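Local coordinates for heat-inducible transcription repressor HrcA (Thermotoga maritima, PDB 1STZ), which probably represses the class I heat shock operons grpE-dnaK-dnaJ and groELS by binding DNA, as a negative regulator of transcription, at residues I137-T142 against E226-Y231; R143-L148 against I164-G169; I147-L152 against Q190-L195. One frame throughout, in Å; residues are numbered along the deposited sequence.

Interaction 1: I137-T142 against E226-Y231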
ATOM      1  N   ILE A 137       1.058  12.717  17.199  1.00 20.53           N
ATOM      2  CA  ILE A 137       1.232  11.528  18.026  1.00 20.36           C
ATOM      3  C   ILE A 137       2.263  11.838  19.107  1.00 20.38           C
ATOM      4  O   ILE A 137       3.404  12.162  18.805  1.00 20.56           O
ATOM      5  CB  ILE A 137       1.722  10.336  17.198  1.00 20.65           C
ATOM      6  CG1 ILE A 137       0.745  10.048  16.049  1.00 22.11           C
ATOM      7  CG2 ILE A 137       1.885   9.095  18.088  1.00 19.86           C
ATOM      8  CD1 ILE A 137       1.071   8.825  15.256  1.00 23.34           C
ATOM      9  N   GLU A 138       1.850  11.717  20.362  1.00 19.88           N
ATOM     10  CA  GLU A 138       2.744  11.811  21.489  1.00 20.12           C
ATOM     11  C   GLU A 138       3.719  10.604  21.514  1.00 20.42           C
ATOM     12  O   GLU A 138       3.274   9.462  21.607  1.00 20.96           O
ATOM     13  CB  GLU A 138       1.921  11.873  22.767  1.00 20.48           C
ATOM     14  CG  GLU A 138       2.662  12.415  23.967  1.00 21.42           C
ATOM     15  CD  GLU A 138       1.815  12.468  25.222  1.00 23.52           C
ATOM     16  OE1 GLU A 138       0.802  11.728  25.329  1.00 24.02           O
ATOM     17  OE2 GLU A 138       2.180  13.244  26.132  1.00 26.04           O
ATOM     18  N   ARG A 139       5.026  10.874  21.408  1.00 19.81           N
ATOM     19  CA  ARG A 139       6.080   9.866  21.541  1.00 20.14           C
ATOM     20  C   ARG A 139       6.132   9.325  22.978  1.00 19.99           C
ATOM     21  O   ARG A 139       5.735  10.000  23.916  1.00 19.45           O
ATOM     22  CB  ARG A 139       7.457  10.458  21.171  1.00 20.35           C
ATOM     23  CG  ARG A 139       7.563  10.956  19.747  1.00 21.94           C
ATOM     24  CD  ARG A 139       8.955  11.441  19.342  1.00 22.48           C
ATOM     25  NE  ARG A 139       9.094  11.533  17.888  1.00 22.15           N
ATOM     26  CZ  ARG A 139       8.948  12.630  17.143  1.00 25.97           C
ATOM     27  NH1 ARG A 139       8.619  13.808  17.664  1.00 28.11           N
ATOM     28  NH2 ARG A 139       9.124  12.543  15.832  1.00 26.73           N
ATOM     29  N   PRO A 140       6.641   8.119  23.175  1.00 20.25           N
ATOM     30  CA  PRO A 140       6.757   7.591  24.535  1.00 20.48           C
ATOM     31  C   PRO A 140       7.596   8.549  25.394  1.00 20.42           C
ATOM     32  O   PRO A 140       8.576   9.123  24.914  1.00 19.71           O
ATOM     33  CB  PRO A 140       7.478   6.255  24.328  1.00 20.68           C
ATOM     34  CG  PRO A 140       7.182   5.896  22.928  1.00 20.96           C
ATOM     35  CD  PRO A 140       7.189   7.186  22.176  1.00 20.50           C
ATOM     36  N   ASN A 141       7.186   8.743  26.641  1.00 20.64           N
ATOM     37  CA  ASN A 141       7.867   9.667  27.538  1.00 20.90           C
ATOM     38  C   ASN A 141       9.259   9.134  27.860  1.00 20.73           C
ATOM     39  O   ASN A 141       9.404   7.991  28.259  1.00 18.90           O
ATOM     40  CB  ASN A 141       7.040   9.855  28.809  1.00 21.43           C
ATOM     41  CG  ASN A 141       7.415  11.111  29.594  1.00 22.85           C
ATOM     42  OD1 ASN A 141       8.596  11.494  29.687  1.00 23.32           O
ATOM     43  ND2 ASN A 141       6.404  11.757  30.173  1.00 21.51           N
ATOM     44  N   THR A 142      10.284   9.961  27.633  1.00 21.54           N
ATOM     45  CA  THR A 142      11.676   9.570  27.892  1.00 21.99           C
ATOM     46  C   THR A 142      11.998   9.429  29.371  1.00 23.04           C
ATOM     47  O   THR A 142      12.966   8.777  29.739  1.00 22.42           O
ATOM     48  CB  THR A 142      12.667  10.567  27.269  1.00 21.77           C
ATOM     49  OG1 THR A 142      12.380  11.899  27.707  1.00 21.04           O
ATOM     50  CG2 THR A 142      12.520  10.602  25.767  1.00 22.15           C
ATOM     51  N   GLU A 226      19.558  13.610  21.172  1.00 32.57           N
ATOM     52  CA  GLU A 226      19.158  14.334  19.969  1.00 33.20           C
ATOM     53  C   GLU A 226      17.833  15.029  20.260  1.00 32.95           C
ATOM     54  O   GLU A 226      16.940  14.431  20.859  1.00 33.07           O
ATOM     55  CB  GLU A 226      19.036  13.384  18.755  1.00 33.81           C
ATOM     56  CG  GLU A 226      17.891  12.362  18.824  1.00 36.36           C
ATOM     57  CD  GLU A 226      17.991  11.227  17.788  1.00 40.49           C
ATOM     58  OE1 GLU A 226      19.108  10.968  17.268  1.00 43.49           O
ATOM     59  OE2 GLU A 226      16.952  10.564  17.503  1.00 41.06           O
ATOM     60  N   THR A 227      17.723  16.299  19.879  1.00 32.76           N
ATOM     61  CA  THR A 227      16.454  17.006  19.973  1.00 32.27           C
ATOM     62  C   THR A 227      15.364  16.262  19.202  1.00 32.69           C
ATOM     63  O   THR A 227      15.415  16.174  17.964  1.00 33.38           O
ATOM     64  CB  THR A 227      16.580  18.435  19.437  1.00 32.24           C
ATOM     65  OG1 THR A 227      17.290  19.251  20.386  1.00 30.87           O
ATOM     66  CG2 THR A 227      15.187  19.084  19.291  1.00 30.99           C
ATOM     67  N   VAL A 228      14.414  15.701  19.952  1.00 32.25           N
ATOM     68  CA  VAL A 228      13.198  15.107  19.402  1.00 32.10           C
ATOM     69  C   VAL A 228      11.998  15.824  20.017  1.00 31.06           C
ATOM     70  O   VAL A 228      11.839  15.860  21.246  1.00 29.92           O
ATOM     71  CB  VAL A 228      13.054  13.591  19.734  1.00 32.13           C
ATOM     72  CG1 VAL A 228      11.978  12.956  18.848  1.00 33.08           C
ATOM     73  CG2 VAL A 228      14.372  12.870  19.562  1.00 33.01           C
ATOM     74  N   GLU A 229      11.152  16.371  19.149  1.00 30.31           N
ATOM     75  CA  GLU A 229       9.915  16.996  19.561  1.00 29.55           C
ATOM     76  C   GLU A 229       9.104  15.952  20.366  1.00 28.21           C
ATOM     77  O   GLU A 229       9.275  14.735  20.194  1.00 27.22           O
ATOM     78  CB  GLU A 229       9.151  17.489  18.317  1.00 30.51           C
ATOM     79  CG  GLU A 229       9.877  18.581  17.514  1.00 32.27           C
ATOM     80  CD  GLU A 229       9.176  18.973  16.216  1.00 36.01           C
ATOM     81  OE1 GLU A 229       9.874  19.452  15.300  1.00 37.75           O
ATOM     82  OE2 GLU A 229       7.923  18.835  16.098  1.00 39.85           O
ATOM     83  N   ARG A 230       8.274  16.416  21.290  1.00 26.62           N
ATOM     84  CA  ARG A 230       7.487  15.492  22.103  1.00 25.57           C
ATOM     85  C   ARG A 230       6.381  14.857  21.251  1.00 23.83           C
ATOM     86  O   ARG A 230       5.958  13.752  21.521  1.00 22.41           O
ATOM     87  CB  ARG A 230       6.899  16.183  23.339  1.00 25.76           C
ATOM     88  CG  ARG A 230       7.307  15.507  24.655  1.00 27.86           C
ATOM     89  CD  ARG A 230       6.165  15.326  25.608  1.00 31.01           C
ATOM     90  NE  ARG A 230       6.041  14.036  26.280  1.00 32.78           N
ATOM     91  CZ  ARG A 230       5.876  12.867  25.690  1.00 33.69           C
ATOM     92  NH1 ARG A 230       5.873  12.746  24.369  1.00 34.59           N
ATOM     93  NH2 ARG A 230       5.742  11.796  26.450  1.00 36.18           N
ATOM     94  N   TYR A 231       5.933  15.574  20.233  1.00 22.83           N
ATOM     95  CA  TYR A 231       4.921  15.079  19.310  1.00 23.27           C
ATOM     96  C   TYR A 231       5.489  14.977  17.918  1.00 23.35           C
ATOM     97  O   TYR A 231       6.183  15.874  17.485  1.00 23.74           O
ATOM     98  CB  TYR A 231       3.716  16.021  19.271  1.00 23.11           C
ATOM     99  CG  TYR A 231       2.966  16.057  20.571  1.00 22.73           C
ATOM    100  CD1 TYR A 231       3.360  16.914  21.594  1.00 22.33           C
ATOM    101  CD2 TYR A 231       1.863  15.249  20.779  1.00 23.08           C
ATOM    102  CE1 TYR A 231       2.682  16.950  22.795  1.00 23.52           C
ATOM    103  CE2 TYR A 231       1.171  15.269  22.003  1.00 23.76           C
ATOM    104  CZ  TYR A 231       1.589  16.126  23.000  1.00 21.89           C
ATOM    105  OH  TYR A 231       0.932  16.171  24.211  1.00 22.36           O
TER
HETATM  106  O   HOH W   1       8.317  14.199  28.770  1.00 41.73           O
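Glu138 and Tyr231 form a non-hydrogen-bonded antiparallel pair. It joins strand 134-138 to the edge strand 231-234 of the five-stranded sheet, whose order 2-1-5-4-3 fits a GAF-like domain. Just beyond, the chain leaves the sheet through Arg139. The backbone N of Arg139 bonds Arg230 O at 3.0 Å. The Arg139 side chain then runs back along 226-231, toward Val228. CB and CG pass Arg230 O. CG lies anti to the carbonyl carbon (chi1 -61°), and the chain stays extended to NE. Arg139 CD reaches Val228 CG1 at 3.4 Å, and the same methyl lies over one face of the guanidinium, toward its rim. Arg139 NH1 donates to Glu229 O at 2.8 Å, from well above that carbonyl's plane. NH2 turns to a salt bridge with Glu117.

The Arg230 guanidinium has Glu138 over one face, with Glu138 CG 3.3 Å from Arg230 NH1. Glu138 OE2 makes a long salt bridge to Arg230 NH2, through charge alone, while OE1 accepts from Ser303 N. Both end nitrogens of Arg230 grip one acceptor in the guanidinium plane: Arg230 NH1 lies 2.8 Å and Arg230 NH2 3.1 Å from Arg139 O.

Interaction 2: R143-L148 against I164-G169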
ATOM      1  N   ARG A 143      11.195  10.063  30.216  1.00 24.75           N
ATOM      2  CA  ARG A 143      11.425  10.067  31.659  1.00 26.54           C
ATOM      3  C   ARG A 143      11.680   8.680  32.274  1.00 27.20           C
ATOM      4  O   ARG A 143      12.526   8.551  33.146  1.00 27.44           O
ATOM      5  CB  ARG A 143      10.244  10.752  32.360  1.00 26.75           C
ATOM      6  CG  ARG A 143      10.213  10.605  33.871  1.00 28.91           C
ATOM      7  CD  ARG A 143       8.958  11.202  34.476  1.00 32.50           C
ATOM      8  NE  ARG A 143       8.439  10.394  35.578  1.00 35.46           N
ATOM      9  CZ  ARG A 143       7.185  10.444  36.028  1.00 38.01           C
ATOM     10  NH1 ARG A 143       6.289  11.272  35.475  1.00 38.86           N
ATOM     11  NH2 ARG A 143       6.823   9.664  37.049  1.00 38.70           N
ATOM     12  N   ASP A 144      10.958   7.658  31.815  1.00 28.72           N
ATOM     13  CA  ASP A 144      11.097   6.289  32.358  1.00 29.73           C
ATOM     14  C   ASP A 144      11.447   5.269  31.258  1.00 29.02           C
ATOM     15  O   ASP A 144      11.199   4.067  31.413  1.00 29.68           O
ATOM     16  CB  ASP A 144       9.825   5.862  33.122  1.00 30.47           C
ATOM     17  CG  ASP A 144       8.738   5.283  32.199  1.00 33.45           C
ATOM     18  OD1 ASP A 144       8.298   6.000  31.256  1.00 33.37           O
ATOM     19  OD2 ASP A 144       8.289   4.108  32.351  1.00 37.25           O
ATOM     20  N   LEU A 145      12.030   5.756  30.162  1.00 27.78           N
ATOM     21  CA  LEU A 145      12.472   4.905  29.063  1.00 26.46           C
ATOM     22  C   LEU A 145      13.852   4.366  29.430  1.00 25.37           C
ATOM     23  O   LEU A 145      14.869   4.990  29.114  1.00 25.28           O
ATOM     24  CB  LEU A 145      12.556   5.725  27.771  1.00 26.55           C
ATOM     25  CG  LEU A 145      11.802   5.325  26.501  1.00 27.48           C
ATOM     26  CD1 LEU A 145      12.435   5.987  25.278  1.00 26.28           C
ATOM     27  CD2 LEU A 145      11.752   3.831  26.322  1.00 28.30           C
ATOM     28  N   LYS A 146      13.900   3.223  30.103  1.00 23.67           N
ATOM     29  CA  LYS A 146      15.179   2.619  30.462  1.00 22.66           C
ATOM     30  C   LYS A 146      15.971   2.178  29.217  1.00 21.28           C
ATOM     31  O   LYS A 146      15.415   1.592  28.297  1.00 21.11           O
ATOM     32  CB  LYS A 146      14.958   1.421  31.387  1.00 22.73           C
ATOM     33  CG  LYS A 146      14.546   1.796  32.799  1.00 24.09           C
ATOM     34  CD  LYS A 146      15.031   0.748  33.795  1.00 27.02           C
ATOM     35  CE  LYS A 146      14.992   1.246  35.246  1.00 27.36           C
ATOM     36  NZ  LYS A 146      15.608   0.222  36.148  1.00 28.04           N
ATOM     37  N   ILE A 147      17.263   2.484  29.194  1.00 19.93           N
ATOM     38  CA  ILE A 147      18.178   1.932  28.207  1.00 19.29           C
ATOM     39  C   ILE A 147      18.567   0.513  28.657  1.00 18.91           C
ATOM     40  O   ILE A 147      19.248   0.336  29.668  1.00 19.35           O
ATOM     41  CB  ILE A 147      19.439   2.814  28.076  1.00 19.10           C
ATOM     42  CG1 ILE A 147      19.080   4.214  27.569  1.00 18.36           C
ATOM     43  CG2 ILE A 147      20.475   2.140  27.155  1.00 19.02           C
ATOM     44  CD1 ILE A 147      20.168   5.257  27.806  1.00 18.38           C
ATOM     45  N   LEU A 148      18.124  -0.493  27.915  1.00 18.23           N
ATOM     46  CA  LEU A 148      18.368  -1.903  28.265  1.00 17.98           C
ATOM     47  C   LEU A 148      19.722  -2.394  27.769  1.00 17.69           C
ATOM     48  O   LEU A 148      20.272  -3.350  28.306  1.00 16.78           O
ATOM     49  CB  LEU A 148      17.269  -2.796  27.676  1.00 18.06           C
ATOM     50  CG  LEU A 148      15.826  -2.404  28.011  1.00 18.95           C
ATOM     51  CD1 LEU A 148      14.842  -3.250  27.243  1.00 19.79           C
ATOM     52  CD2 LEU A 148      15.556  -2.521  29.505  1.00 19.05           C
ATOM     53  N   ILE A 164      20.493   1.925  20.617  1.00 18.46           N
ATOM     54  CA  ILE A 164      20.162   1.479  21.955  1.00 19.14           C
ATOM     55  C   ILE A 164      18.955   0.581  21.873  1.00 19.09           C
ATOM     56  O   ILE A 164      18.151   0.698  20.960  1.00 18.95           O
ATOM     57  CB  ILE A 164      19.897   2.661  22.914  1.00 19.36           C
ATOM     58  CG1 ILE A 164      18.685   3.479  22.463  1.00 21.19           C
ATOM     59  CG2 ILE A 164      21.125   3.537  23.017  1.00 20.16           C
ATOM     60  CD1 ILE A 164      18.324   4.603  23.406  1.00 22.40           C
ATOM     61  N   LEU A 165      18.844  -0.305  22.847  1.00 18.93           N
ATOM     62  CA  LEU A 165      17.676  -1.148  23.001  1.00 19.60           C
ATOM     63  C   LEU A 165      16.844  -0.546  24.109  1.00 18.75           C
ATOM     64  O   LEU A 165      17.365  -0.143  25.137  1.00 16.82           O
ATOM     65  CB  LEU A 165      18.065  -2.558  23.419  1.00 19.72           C
ATOM     66  CG  LEU A 165      17.549  -3.678  22.541  1.00 24.67           C
ATOM     67  CD1 LEU A 165      16.020  -3.645  22.499  1.00 26.55           C
ATOM     68  CD2 LEU A 165      18.148  -3.585  21.122  1.00 26.47           C
ATOM     69  N   THR A 166      15.545  -0.574  23.901  1.00 18.57           N
ATOM     70  CA  THR A 166      14.586  -0.056  24.836  1.00 19.45           C
ATOM     71  C   THR A 166      13.471  -1.113  24.955  1.00 19.67           C
ATOM     72  O   THR A 166      13.504  -2.077  24.222  1.00 19.70           O
ATOM     73  CB  THR A 166      14.168   1.290  24.230  1.00 19.78           C
ATOM     74  OG1 THR A 166      14.777   2.370  24.968  1.00 21.13           O
ATOM     75  CG2 THR A 166      12.718   1.517  24.213  1.00 18.49           C
ATOM     76  N   GLU A 167      12.506  -0.956  25.866  1.00 20.14           N
ATOM     77  CA  GLU A 167      11.373  -1.894  25.958  1.00 20.79           C
ATOM     78  C   GLU A 167      10.485  -1.882  24.711  1.00 21.02           C
ATOM     79  O   GLU A 167       9.746  -2.844  24.473  1.00 21.59           O
ATOM     80  CB  GLU A 167      10.531  -1.657  27.227  1.00 20.62           C
ATOM     81  CG  GLU A 167       9.746  -0.347  27.248  1.00 23.27           C
ATOM     82  CD  GLU A 167       8.723  -0.296  28.365  1.00 24.94           C
ATOM     83  OE1 GLU A 167       8.698   0.711  29.106  1.00 27.27           O
ATOM     84  OE2 GLU A 167       7.959  -1.279  28.515  1.00 27.78           O
ATOM     85  N   PHE A 168      10.574  -0.809  23.922  1.00 20.81           N
ATOM     86  CA  PHE A 168       9.820  -0.635  22.676  1.00 21.04           C
ATOM     87  C   PHE A 168      10.582  -0.949  21.386  1.00 21.27           C
ATOM     88  O   PHE A 168      10.047  -0.762  20.297  1.00 21.93           O
ATOM     89  CB  PHE A 168       9.313   0.811  22.591  1.00 21.27           C
ATOM     90  CG  PHE A 168       8.472   1.221  23.755  1.00 20.90           C
ATOM     91  CD1 PHE A 168       8.756   2.378  24.453  1.00 20.65           C
ATOM     92  CD2 PHE A 168       7.417   0.419  24.181  1.00 21.64           C
ATOM     93  CE1 PHE A 168       7.972   2.762  25.535  1.00 20.62           C
ATOM     94  CE2 PHE A 168       6.631   0.792  25.261  1.00 20.93           C
ATOM     95  CZ  PHE A 168       6.904   1.965  25.934  1.00 21.11           C
ATOM     96  N   GLY A 169      11.828  -1.392  21.492  1.00 21.30           N
ATOM     97  CA  GLY A 169      12.582  -1.813  20.319  1.00 21.24           C
ATOM     98  C   GLY A 169      13.951  -1.167  20.193  1.00 20.76           C
ATOM     99  O   GLY A 169      14.556  -0.800  21.179  1.00 19.74           O
TER
HETATM  100  O   HOH W   2      12.918   0.450  28.254  1.00 42.10           O
HETATM  101  O   HOH W   3      11.261   1.376  30.125  1.00 45.10           O
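The first torsions of Leu145 (chi1 -124°) and Thr166 (chi1 -105°) both sit away from the staggered positions, and their methyls meet there. Leu145 CD2 presses on Thr166 CG2 at 3.3 Å, tighter than usual van der Waals contact. The two side chains cross at about a right angle. Leu145 CD2 also reaches CD1 of the Phe168 ring at 3.8 Å. Leu145 is itself the centre of an inverse gamma turn, where the loop 143-148 bends past the hairpin.

Leu148 comes in from the other end of the loop. Its CG lies anti to the carbonyl carbon (chi1 -53°), which turns the branch toward the hairpin, and Leu148 CD1 lies 3.4 Å from Thr166 C. Leu148 N donates to Leu165 O at 2.9 Å.

The partner is the tip of a beta hairpin. Strands 159-166 and 169-177 are joined by a type I turn from Thr166 to Gly169, closed by backbone bonds in both directions between these two residues. This hairpin belongs to the three-stranded sheet that takes part in the subunit contact: Leu165 packs on Tyr159 of the second subunit.

Water stitches the turn to the loop. One water donates to Lys146 O at 2.7 Å and accepts from Glu167 N at 2.8 Å. A second accepts from Lys146 N and donates to Glu167 OE1. Lys146 O also receives a weak bond from Thr166 OG1. Glu167 lies over the next residue, with CG above the centre of one face of the Phe168 ring, and that ring meets Phe332 edge-to-face.

Interaction 3: I147-L152 against Q190-L195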
ATOM      1  N   ILE A 147      17.263   2.484  29.194  1.00 19.93           N
ATOM      2  CA  ILE A 147      18.178   1.932  28.207  1.00 19.29           C
ATOM      3  C   ILE A 147      18.567   0.513  28.657  1.00 18.91           C
ATOM      4  O   ILE A 147      19.248   0.336  29.668  1.00 19.35           O
ATOM      5  CB  ILE A 147      19.439   2.814  28.076  1.00 19.10           C
ATOM      6  CG1 ILE A 147      19.080   4.214  27.569  1.00 18.36           C
ATOM      7  CG2 ILE A 147      20.475   2.140  27.155  1.00 19.02           C
ATOM      8  CD1 ILE A 147      20.168   5.257  27.806  1.00 18.38           C
ATOM      9  N   LEU A 148      18.124  -0.493  27.915  1.00 18.23           N
ATOM     10  CA  LEU A 148      18.368  -1.903  28.265  1.00 17.98           C
ATOM     11  C   LEU A 148      19.722  -2.394  27.769  1.00 17.69           C
ATOM     12  O   LEU A 148      20.272  -3.350  28.306  1.00 16.78           O
ATOM     13  CB  LEU A 148      17.269  -2.796  27.676  1.00 18.06           C
ATOM     14  CG  LEU A 148      15.826  -2.404  28.011  1.00 18.95           C
ATOM     15  CD1 LEU A 148      14.842  -3.250  27.243  1.00 19.79           C
ATOM     16  CD2 LEU A 148      15.556  -2.521  29.505  1.00 19.05           C
ATOM     17  N   ARG A 149      20.245  -1.742  26.729  1.00 17.93           N
ATOM     18  CA  ARG A 149      21.514  -2.139  26.106  1.00 17.94           C
ATOM     19  C   ARG A 149      22.005  -1.094  25.101  1.00 17.56           C
ATOM     20  O   ARG A 149      21.206  -0.474  24.411  1.00 16.76           O
ATOM     21  CB  ARG A 149      21.318  -3.462  25.366  1.00 17.92           C
ATOM     22  CG  ARG A 149      22.560  -4.043  24.739  1.00 20.23           C
ATOM     23  CD  ARG A 149      22.333  -5.433  24.202  1.00 23.02           C
ATOM     24  NE  ARG A 149      23.366  -5.833  23.253  1.00 25.44           N
ATOM     25  CZ  ARG A 149      23.190  -6.703  22.266  1.00 26.39           C
ATOM     26  NH1 ARG A 149      22.001  -7.274  22.087  1.00 27.06           N
ATOM     27  NH2 ARG A 149      24.200  -6.995  21.448  1.00 26.61           N
ATOM     28  N   VAL A 150      23.323  -0.938  24.998  1.00 17.49           N
ATOM     29  CA  VAL A 150      23.935  -0.036  24.026  1.00 17.63           C
ATOM     30  C   VAL A 150      24.784  -0.853  23.068  1.00 18.09           C
ATOM     31  O   VAL A 150      25.683  -1.561  23.494  1.00 18.41           O
ATOM     32  CB  VAL A 150      24.826   1.012  24.700  1.00 17.07           C
ATOM     33  CG1 VAL A 150      25.464   1.934  23.660  1.00 16.22           C
ATOM     34  CG2 VAL A 150      24.030   1.809  25.717  1.00 17.79           C
ATOM     35  N   MET A 151      24.501  -0.740  21.781  1.00 18.87           N
ATOM     36  CA  MET A 151      25.224  -1.479  20.755  1.00 20.10           C
ATOM     37  C   MET A 151      26.108  -0.534  19.944  1.00 19.76           C
ATOM     38  O   MET A 151      25.646   0.520  19.499  1.00 19.06           O
ATOM     39  CB  MET A 151      24.239  -2.185  19.818  1.00 20.70           C
ATOM     40  CG  MET A 151      23.360  -3.247  20.478  1.00 23.69           C
ATOM     41  SD  MET A 151      21.641  -2.725  20.588  1.00 31.16           S
ATOM     42  CE  MET A 151      21.635  -1.934  21.974  1.00 29.09           C
ATOM     43  N   LEU A 152      27.381  -0.900  19.806  1.00 19.71           N
ATOM     44  CA  LEU A 152      28.310  -0.299  18.849  1.00 20.10           C
ATOM     45  C   LEU A 152      28.845  -1.371  17.905  1.00 20.42           C
ATOM     46  O   LEU A 152      29.780  -2.068  18.257  1.00 20.52           O
ATOM     47  CB  LEU A 152      29.507   0.301  19.566  1.00 19.84           C
ATOM     48  CG  LEU A 152      29.397   1.561  20.404  1.00 20.60           C
ATOM     49  CD1 LEU A 152      30.793   1.929  20.857  1.00 20.85           C
ATOM     50  CD2 LEU A 152      28.774   2.718  19.653  1.00 22.18           C
ATOM     51  N   GLN A 190      32.158   0.086  28.167  1.00 16.35           N
ATOM     52  CA  GLN A 190      32.110   1.360  28.889  1.00 16.79           C
ATOM     53  C   GLN A 190      30.732   1.995  28.791  1.00 16.85           C
ATOM     54  O   GLN A 190      30.161   2.390  29.806  1.00 16.85           O
ATOM     55  CB  GLN A 190      33.161   2.333  28.349  1.00 17.06           C
ATOM     56  CG  GLN A 190      33.320   3.585  29.188  1.00 19.10           C
ATOM     57  CD  GLN A 190      34.414   4.509  28.689  1.00 21.03           C
ATOM     58  OE1 GLN A 190      34.504   4.794  27.493  1.00 23.38           O
ATOM     59  NE2 GLN A 190      35.228   5.003  29.605  1.00 22.55           N
ATOM     60  N   LEU A 191      30.201   2.088  27.574  1.00 16.63           N
ATOM     61  CA  LEU A 191      28.892   2.691  27.351  1.00 16.93           C
ATOM     62  C   LEU A 191      27.787   1.946  28.118  1.00 16.61           C
ATOM     63  O   LEU A 191      26.913   2.572  28.714  1.00 15.77           O
ATOM     64  CB  LEU A 191      28.557   2.728  25.848  1.00 17.22           C
ATOM     65  CG  LEU A 191      29.410   3.672  24.989  1.00 18.18           C
ATOM     66  CD1 LEU A 191      29.172   3.407  23.508  1.00 18.77           C
ATOM     67  CD2 LEU A 191      29.102   5.106  25.321  1.00 19.27           C
ATOM     68  N   ASN A 192      27.845   0.616  28.119  1.00 16.40           N
ATOM     69  CA  ASN A 192      26.853  -0.198  28.825  1.00 16.71           C
ATOM     70  C   ASN A 192      26.917  -0.070  30.359  1.00 17.44           C
ATOM     71  O   ASN A 192      25.883  -0.066  31.023  1.00 17.16           O
ATOM     72  CB  ASN A 192      26.942  -1.666  28.391  1.00 16.08           C
ATOM     73  CG  ASN A 192      26.101  -1.947  27.159  1.00 14.79           C
ATOM     74  OD1 ASN A 192      24.879  -1.905  27.226  1.00 11.73           O
ATOM     75  ND2 ASN A 192      26.751  -2.192  26.022  1.00 11.46           N
ATOM     76  N   PHE A 193      28.120   0.063  30.907  1.00 18.23           N
ATOM     77  CA  PHE A 193      28.294   0.309  32.338  1.00 19.25           C
ATOM     78  C   PHE A 193      27.646   1.617  32.743  1.00 19.61           C
ATOM     79  O   PHE A 193      26.996   1.688  33.775  1.00 19.98           O
ATOM     80  CB  PHE A 193      29.778   0.383  32.708  1.00 19.42           C
ATOM     81  CG  PHE A 193      30.519  -0.911  32.552  1.00 21.37           C
ATOM     82  CD1 PHE A 193      31.913  -0.914  32.495  1.00 21.76           C
ATOM     83  CD2 PHE A 193      29.842  -2.132  32.461  1.00 23.49           C
ATOM     84  CE1 PHE A 193      32.609  -2.096  32.352  1.00 22.83           C
ATOM     85  CE2 PHE A 193      30.544  -3.321  32.327  1.00 23.74           C
ATOM     86  CZ  PHE A 193      31.922  -3.303  32.276  1.00 23.52           C
ATOM     87  N   LEU A 194      27.827   2.641  31.910  1.00 20.21           N
ATOM     88  CA  LEU A 194      27.359   4.000  32.192  1.00 20.43           C
ATOM     89  C   LEU A 194      25.876   4.212  31.961  1.00 20.62           C
ATOM     90  O   LEU A 194      25.249   5.020  32.647  1.00 20.99           O
ATOM     91  CB  LEU A 194      28.110   4.994  31.307  1.00 20.43           C
ATOM     92  CG  LEU A 194      29.605   5.132  31.580  1.00 20.52           C
ATOM     93  CD1 LEU A 194      30.269   5.953  30.487  1.00 20.40           C
ATOM     94  CD2 LEU A 194      29.847   5.761  32.957  1.00 21.16           C
ATOM     95  N   LEU A 195      25.317   3.506  30.983  1.00 20.75           N
ATOM     96  CA  LEU A 195      24.001   3.837  30.458  1.00 20.55           C
ATOM     97  C   LEU A 195      22.911   2.820  30.722  1.00 20.55           C
ATOM     98  O   LEU A 195      21.738   3.174  30.739  1.00 20.44           O
ATOM     99  CB  LEU A 195      24.106   4.066  28.954  1.00 20.90           C
ATOM    100  CG  LEU A 195      24.876   5.316  28.545  1.00 21.29           C
ATOM    101  CD1 LEU A 195      24.937   5.380  27.052  1.00 22.80           C
ATOM    102  CD2 LEU A 195      24.216   6.567  29.102  1.00 21.71           C
TER
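Val150 and Asn192 face each other where the outer strand 149-154 of a three-stranded antiparallel sheet meets helix 184-195. Strand 149-152 and helix 190-195 run nearly antiparallel, at 158°, and their axes approach to 7.6 Å. The contact belongs to the alpha/beta unit that carries part of the subunit interface.

The Asn192 amide is turned to the strand backbone and takes both polar groups of one residue. Val150 N donates to Asn192 OD1 at 2.9 Å, tilted from the plane of the side-chain carbonyl. Asn192 ND2 donates to Val150 O at 2.8 Å. This bond lies in the carbonyl plane of Val150 and uses a lone pair of the oxygen, although that oxygen stands 24° out of the amide plane. The two bonds fix the rotation of the amide. ND2 also bonds Glu188 O, one helical turn back, and Glu188 OE2 accepts from Leu152 N further along the strand.

Beside this polar clamp, Val150 splits its two methyls between two leucines that are one turn apart. Val150 CG1, anti to the backbone N (chi1 179°), meets Leu191 CB at 3.9 Å, and the two side chains cross at about a right angle. Val150 CG2 touches Leu195 CD1, also at 3.9 Å, from a slanting approach. Leu152 meets Leu191 at about a right angle too, and here the packing is tight: Leu152 CD1 and Leu191 CD1 are 3.4 Å apart.

The side chain of Arg149 starts out away from the helix. Arg149 NH1 bonds Val155 O of the second subunit. At the start of the segment, Ile147 turns toward the end of the helix: Ile147 CB lies 3.5 Å from Leu195 O.

Interactions 2 and 3 are both nested in the loop that interaction 1 closes. Interaction 1 lies at the edge of the five-stranded GAF-like sheet, where the chain leaves after strand 134-138 and returns at 231-234. What lies between is consistent with an inserted domain holding the three-stranded sheet. Interactions 2 and 3 share Ile147 and Leu148, have centres about 11 Å apart and reach neighbouring strands, 159-166 and 149-154. Interaction 2 is the bridge: its centre is about 13 Å from that of interaction 1, and Phe168 packs on Pro140. The centres of interactions 1 and 3 are about 21 Å apart, without touching. Interactions 2 and 3 both touch the second subunit, consistent with this insertion serving dimerisation.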